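Local coordinates for protein probable glutathione S-transferase (Pseudomonas aeruginosa, PDB 6JWK) that probably catalyses the glutathione-dependent cis-trans isomerisation of maleylpyruvate, as a zeta-class member of the glutathione S-transferase superfamily, at residues L113-L116 / T117-G121; A172-R176 / M177-L181; A182-P185 / A186-E189. One frame throughout, in Å; residues are numbered along the deposited sequence.

Interaction 1 (L113-L116 / T117-G121)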
# COMPACT_ATOMS: atom_id res chain seq x y z
N LEU B 113 3.11 2.41 -17.21
CA LEU B 113 2.66 2.91 -18.53
C LEU B 113 3.85 2.87 -19.49
O LEU B 113 3.62 2.53 -20.63
CB LEU B 113 2.10 4.33 -18.41
CG LEU B 113 0.86 4.48 -17.52
CD1 LEU B 113 0.55 5.96 -17.35
CD2 LEU B 113 -0.33 3.71 -18.07
N LYS B 114 5.07 3.13 -19.02
CA LYS B 114 6.31 2.95 -19.84
C LYS B 114 6.42 1.48 -20.23
O LYS B 114 6.58 1.20 -21.44
CB LYS B 114 7.59 3.33 -19.10
CG LYS B 114 7.88 4.82 -18.97
CD LYS B 114 9.16 5.08 -18.18
CE LYS B 114 9.34 6.52 -17.73
NZ LYS B 114 9.35 7.45 -18.87
N TYR B 115 6.34 0.56 -19.26
CA TYR B 115 6.39 -0.90 -19.59
C TYR B 115 5.32 -1.22 -20.64
O TYR B 115 5.67 -1.94 -21.61
CB TYR B 115 6.23 -1.81 -18.37
CG TYR B 115 6.57 -3.27 -18.62
CD1 TYR B 115 5.65 -4.13 -19.21
CD2 TYR B 115 7.79 -3.81 -18.22
CE1 TYR B 115 5.96 -5.45 -19.44
CE2 TYR B 115 8.10 -5.15 -18.43
CZ TYR B 115 7.18 -5.98 -19.04
OH TYR B 115 7.44 -7.31 -19.27
N LEU B 116 4.07 -0.79 -20.46
CA LEU B 116 2.98 -1.14 -21.42
C LEU B 116 3.38 -0.64 -22.83
O LEU B 116 3.16 -1.39 -23.80
CB LEU B 116 1.63 -0.57 -20.97
CG LEU B 116 0.94 -1.27 -19.79
CD1 LEU B 116 -0.36 -0.54 -19.41
CD2 LEU B 116 0.66 -2.74 -20.08
N THR B 117 3.96 0.56 -22.94
CA THR B 117 4.36 1.21 -24.23
C THR B 117 5.56 0.43 -24.80
O THR B 117 5.37 -0.37 -25.75
CB THR B 117 4.72 2.69 -24.02
OG1 THR B 117 3.68 3.32 -23.27
CG2 THR B 117 4.92 3.46 -25.32
N GLN B 118 6.70 0.55 -24.12
CA GLN B 118 8.06 0.20 -24.60
C GLN B 118 8.24 -1.31 -24.65
O GLN B 118 9.10 -1.73 -25.42
CB GLN B 118 9.13 0.87 -23.73
CG GLN B 118 9.01 2.39 -23.81
CD GLN B 118 10.08 3.12 -23.05
OE1 GLN B 118 10.69 2.60 -22.12
NE2 GLN B 118 10.28 4.37 -23.42
N VAL B 119 7.46 -2.09 -23.90
CA VAL B 119 7.65 -3.56 -23.87
C VAL B 119 6.51 -4.27 -24.58
O VAL B 119 6.81 -5.24 -25.26
CB VAL B 119 7.82 -4.13 -22.45
CG1 VAL B 119 8.04 -5.63 -22.50
CG2 VAL B 119 8.93 -3.42 -21.68
N LEU B 120 5.25 -3.92 -24.34
CA LEU B 120 4.11 -4.69 -24.90
C LEU B 120 3.51 -3.94 -26.10
O LEU B 120 2.57 -4.47 -26.70
CB LEU B 120 3.10 -5.01 -23.80
CG LEU B 120 3.61 -5.96 -22.72
CD1 LEU B 120 2.68 -5.97 -21.52
CD2 LEU B 120 3.80 -7.39 -23.25
N GLY B 121 4.09 -2.80 -26.47
CA GLY B 121 3.62 -1.93 -27.57
C GLY B 121 2.14 -1.58 -27.51
O GLY B 121 1.48 -1.62 -28.57
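Val-119 lies over one face of the Tyr-115 ring, and the pair illustrates how a branched residue one turn on can cover an aromatic face. Val-119 CG2 stands 3.7 Å from the centroid of the Tyr-115 ring and only 13° off its normal, a CH-pi contact almost above the middle. The other methyl, Val-119 CG1, reaches the phenol end, 3.6 Å from Tyr-115 CZ. This placement follows from a tyrosine chi1 of -167°, which turns CG away from the backbone N and swings the ring towards the later turn. The ring is gripped in a second direction as well: Leu-120 CD1 meets its edge in the ring plane, 3.9 Å from Tyr-115 CE1. The same methyl also touches Leu-116 CD2, so one leucine branch touches both an aromatic edge and an aliphatic side chain.

On the polar side, Thr-117 turns its hydroxyl back along the helix. With chi1 at -48°, Thr-117 OG1 sits beside its own backbone N and donates to Leu-113 O at 2.8 Å. Thr-117 N donates to Leu-113 O as well, at 3.1 Å, the two donors arriving from opposite faces of the carbonyl plane. Gln-118 N still bonds to Lys-114 O in the regular way, whereas Leu-120 N is divided between weak bonds to Tyr-115 O and Leu-116 O. The regular pattern is thus fraying, and Gly-121 then leaves the helix with positive phi.

Helix 110-120 packs against helix 124-149 of its own chain through Leu-116 on Trp-130 and Thr-117 on Arg-127. Its Tyr-115 ring also meets His-133, Trp-134 and Trp-130 of the second subunit, which makes this helix end part of the dimer interface.

Interaction 2 (A172-R176 / M177-L181)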
# COMPACT_ATOMS: atom_id res chain seq x y z
N ALA B 172 -6.32 14.25 -9.28
CA ALA B 172 -5.62 15.13 -10.27
C ALA B 172 -5.18 14.25 -11.45
O ALA B 172 -5.44 14.60 -12.59
CB ALA B 172 -4.47 15.85 -9.64
N ASN B 173 -4.65 13.07 -11.16
CA ASN B 173 -4.12 12.12 -12.16
C ASN B 173 -5.27 11.62 -13.02
O ASN B 173 -5.09 11.59 -14.28
CB ASN B 173 -3.47 10.90 -11.52
CG ASN B 173 -2.01 11.08 -11.20
OD1 ASN B 173 -1.39 12.03 -11.67
ND2 ASN B 173 -1.48 10.14 -10.41
N ALA B 174 -6.35 11.16 -12.39
CA ALA B 174 -7.51 10.62 -13.12
C ALA B 174 -8.08 11.71 -14.05
O ALA B 174 -8.46 11.38 -15.23
CB ALA B 174 -8.55 10.08 -12.18
N ARG B 175 -8.14 12.96 -13.57
CA ARG B 175 -8.74 14.07 -14.33
C ARG B 175 -7.87 14.29 -15.57
O ARG B 175 -8.43 14.36 -16.68
CB ARG B 175 -8.81 15.35 -13.50
CG ARG B 175 -9.25 16.60 -14.27
CD ARG B 175 -9.51 17.78 -13.33
NE ARG B 175 -10.52 17.44 -12.32
CZ ARG B 175 -10.32 17.18 -11.01
NH1 ARG B 175 -9.11 17.22 -10.49
NH2 ARG B 175 -11.33 16.81 -10.24
N ARG B 176 -6.56 14.36 -15.36
CA ARG B 176 -5.56 14.64 -16.41
C ARG B 176 -5.59 13.51 -17.46
O ARG B 176 -5.28 13.80 -18.63
CB ARG B 176 -4.18 14.87 -15.81
CG ARG B 176 -3.20 15.46 -16.81
CD ARG B 176 -1.90 15.86 -16.14
NE ARG B 176 -1.24 14.66 -15.64
CZ ARG B 176 -1.12 14.30 -14.35
NH1 ARG B 176 -0.51 13.16 -14.05
NH2 ARG B 176 -1.59 15.05 -13.37
N MET B 177 -5.95 12.29 -17.08
CA MET B 177 -5.97 11.15 -18.05
C MET B 177 -7.33 11.07 -18.74
O MET B 177 -7.59 10.08 -19.45
CB MET B 177 -5.63 9.83 -17.34
CG MET B 177 -4.16 9.66 -17.10
SD MET B 177 -3.19 9.69 -18.63
CE MET B 177 -3.94 8.25 -19.39
N GLY B 178 -8.24 12.01 -18.49
CA GLY B 178 -9.49 12.06 -19.27
C GLY B 178 -10.52 11.16 -18.66
O GLY B 178 -11.51 10.88 -19.34
N CYS B 179 -10.36 10.76 -17.39
CA CYS B 179 -11.36 9.87 -16.75
C CYS B 179 -12.64 10.65 -16.43
O CYS B 179 -12.57 11.83 -16.03
CB CYS B 179 -10.83 9.22 -15.47
SG CYS B 179 -9.36 8.22 -15.78
N ASP B 180 -13.75 9.95 -16.50
CA ASP B 180 -15.07 10.47 -16.07
C ASP B 180 -15.13 10.46 -14.53
O ASP B 180 -15.29 9.36 -13.95
CB ASP B 180 -16.19 9.59 -16.65
CG ASP B 180 -17.55 10.16 -16.36
OD1 ASP B 180 -17.60 11.29 -15.85
OD2 ASP B 180 -18.52 9.44 -16.52
N LEU B 181 -15.20 11.64 -13.91
CA LEU B 181 -15.22 11.79 -12.43
C LEU B 181 -16.64 12.14 -11.94
O LEU B 181 -16.86 12.17 -10.71
CB LEU B 181 -14.19 12.85 -12.07
CG LEU B 181 -12.74 12.50 -12.44
CD1 LEU B 181 -11.80 13.54 -11.89
CD2 LEU B 181 -12.37 11.12 -11.94
O HOH W 1 -11.19 14.04 -16.90
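Asn-173 makes the first link to the residues that leave the helix: its carbonyl oxygen takes a weak bond from Met-177 N, while Met-177 CG rests 3.5 Å from Asn-173 O. The carboxamide works in other directions, Asn-173 OD1 accepting from Arg-176 NH1 at 2.8 Å and ND2 bonding to Ser-10 OG.

Ala-174 supplies the centre of the turn. Cys-179 N donates to Ala-174 O at 2.9 Å, and Ala-174 CB packs against Cys-179 CB and, at 4.0 Å, Leu-181 CD2. Next, Arg-175 O accepts from Gly-178 N at 3.0 Å, with the donor standing well above the carbonyl plane. These two bonds, around a glycine of positive phi, define a Schellman motif, a textbook way of ending an alpha helix. A water bridges the closure: it donates both to Arg-175 O, at 2.8 Å, and to Cys-179 O, at 2.7 Å, tying the last turn to the departing chain.

The side chain of Arg-175 bends at chi3 (-57°), and Leu-181 CD1 lies over one face of its guanidinium, 3.7 Å from Arg-175 NH2. The leucine thus shields a flat cationic surface without competing for its N-H groups: NH1 forms a salt bridge with Glu-191, and NE binds a glycerol that probably came from the crystallisation liquor. Arg-176 also bends at chi3, but in the other sense (66°), which carries its guanidinium back to Asn-173.

The turn closes helix 162-176 and leads towards helix 185-195, where Leu-188 touches both Arg-175 and Leu-181. On helix 124-149, Tyr-131 packs against Asn-173 and Met-177, and Val-135 against Ala-174 and Cys-179. Interhelical packing in the all-helical domain thus continues through the helix end into the loop.

Interaction 3 (A182-P185 / A186-E189)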
# COMPACT_ATOMS: atom_id res chain seq x y z
N ALA B 182 -17.59 12.30 -12.84
CA ALA B 182 -19.03 12.56 -12.52
C ALA B 182 -19.58 11.53 -11.55
O ALA B 182 -20.36 11.89 -10.68
CB ALA B 182 -19.87 12.63 -13.78
N PRO B 183 -19.27 10.21 -11.63
CA PRO B 183 -19.81 9.26 -10.65
C PRO B 183 -19.28 9.39 -9.20
O PRO B 183 -19.80 8.72 -8.32
CB PRO B 183 -19.50 7.87 -11.22
CG PRO B 183 -19.14 8.15 -12.68
CD PRO B 183 -18.55 9.55 -12.72
N TYR B 184 -18.36 10.33 -8.91
CA TYR B 184 -17.78 10.45 -7.54
C TYR B 184 -18.02 11.85 -6.97
O TYR B 184 -17.06 12.58 -6.60
CB TYR B 184 -16.31 10.01 -7.59
CG TYR B 184 -16.04 8.92 -8.59
CD1 TYR B 184 -16.54 7.63 -8.41
CD2 TYR B 184 -15.39 9.20 -9.79
CE1 TYR B 184 -16.37 6.64 -9.39
CE2 TYR B 184 -15.18 8.22 -10.75
CZ TYR B 184 -15.66 6.94 -10.54
OH TYR B 184 -15.51 6.03 -11.55
N PRO B 185 -19.30 12.28 -6.76
CA PRO B 185 -19.54 13.65 -6.26
C PRO B 185 -18.96 13.89 -4.86
O PRO B 185 -18.41 14.97 -4.61
CB PRO B 185 -21.08 13.82 -6.34
CG PRO B 185 -21.59 12.38 -6.23
CD PRO B 185 -20.56 11.54 -6.98
N ALA B 186 -19.00 12.91 -3.96
CA ALA B 186 -18.44 13.12 -2.61
C ALA B 186 -16.90 13.26 -2.76
O ALA B 186 -16.30 14.11 -2.05
CB ALA B 186 -18.86 12.04 -1.61
N LEU B 187 -16.26 12.48 -3.63
CA LEU B 187 -14.78 12.60 -3.79
C LEU B 187 -14.45 14.00 -4.35
O LEU B 187 -13.53 14.67 -3.79
CB LEU B 187 -14.21 11.51 -4.72
CG LEU B 187 -14.30 10.05 -4.27
CD1 LEU B 187 -13.54 9.16 -5.26
CD2 LEU B 187 -13.79 9.82 -2.85
N LEU B 188 -15.21 14.47 -5.35
CA LEU B 188 -15.01 15.81 -5.93
C LEU B 188 -15.21 16.89 -4.85
O LEU B 188 -14.38 17.80 -4.74
CB LEU B 188 -15.91 16.04 -7.16
CG LEU B 188 -15.60 15.13 -8.33
CD1 LEU B 188 -16.62 15.31 -9.45
CD2 LEU B 188 -14.18 15.37 -8.83
N GLU B 189 -16.19 16.75 -4.01
CA GLU B 189 -16.46 17.76 -2.98
C GLU B 189 -15.28 17.77 -1.98
O GLU B 189 -14.83 18.87 -1.56
CB GLU B 189 -17.81 17.47 -2.32
CG GLU B 189 -18.09 18.34 -1.12
CD GLU B 189 -19.34 17.91 -0.39
OE1 GLU B 189 -19.35 16.78 0.20
OE2 GLU B 189 -20.31 18.66 -0.46
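Tyr-184 and Leu-187 form the close apolar part of this helix start. Leu-187 CD1 comes within 3.7 Å of Tyr-184 CB, and the leucine CB and CG also lean on that same tyrosine carbon, so the contact is made at the root of the aromatic side chain. The tyrosine chi1 of -34° is displaced from the usual staggered value, and the ring leads away from the new helix. Pro-183 CB lies over one ring face towards its rim. Both Tyr-184 and Leu-187 are buried: Tyr-184 reaches Leu-139 on helix 124-149, and Leu-187 packs on Leu-167 of helix 162-176.

The other side is looser. Pro-185 and Glu-189 are exposed, and they are joined across the contact chiefly by the backbone, where Glu-189 N donates to Pro-185 O at 2.9 Å. Glu-189 OE1 forms a long, weak ion pair with Arg-193.

Tyr-184 occupies the N-cap position. Tyr-184 O accepts from Leu-188 N at 2.9 Å, and Leu-188 CG lies 3.4 Å from Tyr-184 O. The two preceding amides bond to a side chain outside the segments: Ala-186 N to Glu-143 OE2 and Leu-187 N to Glu-143 OE1. Proline suits the first turn because it has no N-H to satisfy. A single carboxylate on helix 124-149 therefore binds two amides of the first turn, and its negative charge would probably be favoured by the positive end of the helix dipole.

Overall arrangement
All three contacts are local and belong to the helical C-terminal region, but their surroundings differ. Interaction 1 is a surface contact, its centre about 24 Å from the centre of the chain, and turns an aromatic and aliphatic patch towards the second subunit. Interactions 2 and 3 are partly buried, untouched by that subunit, and follow each other along the connection between helix 162-176 and helix 185-195. They meet directly, Leu-181 O lying 3.4 Å from Leu-188 CD1. One ends a helix with backbone bonds and a bridging water; the other starts a helix whose first amides bond to a carboxylate. Helix 124-149 is common ground, packing against side chains of all three.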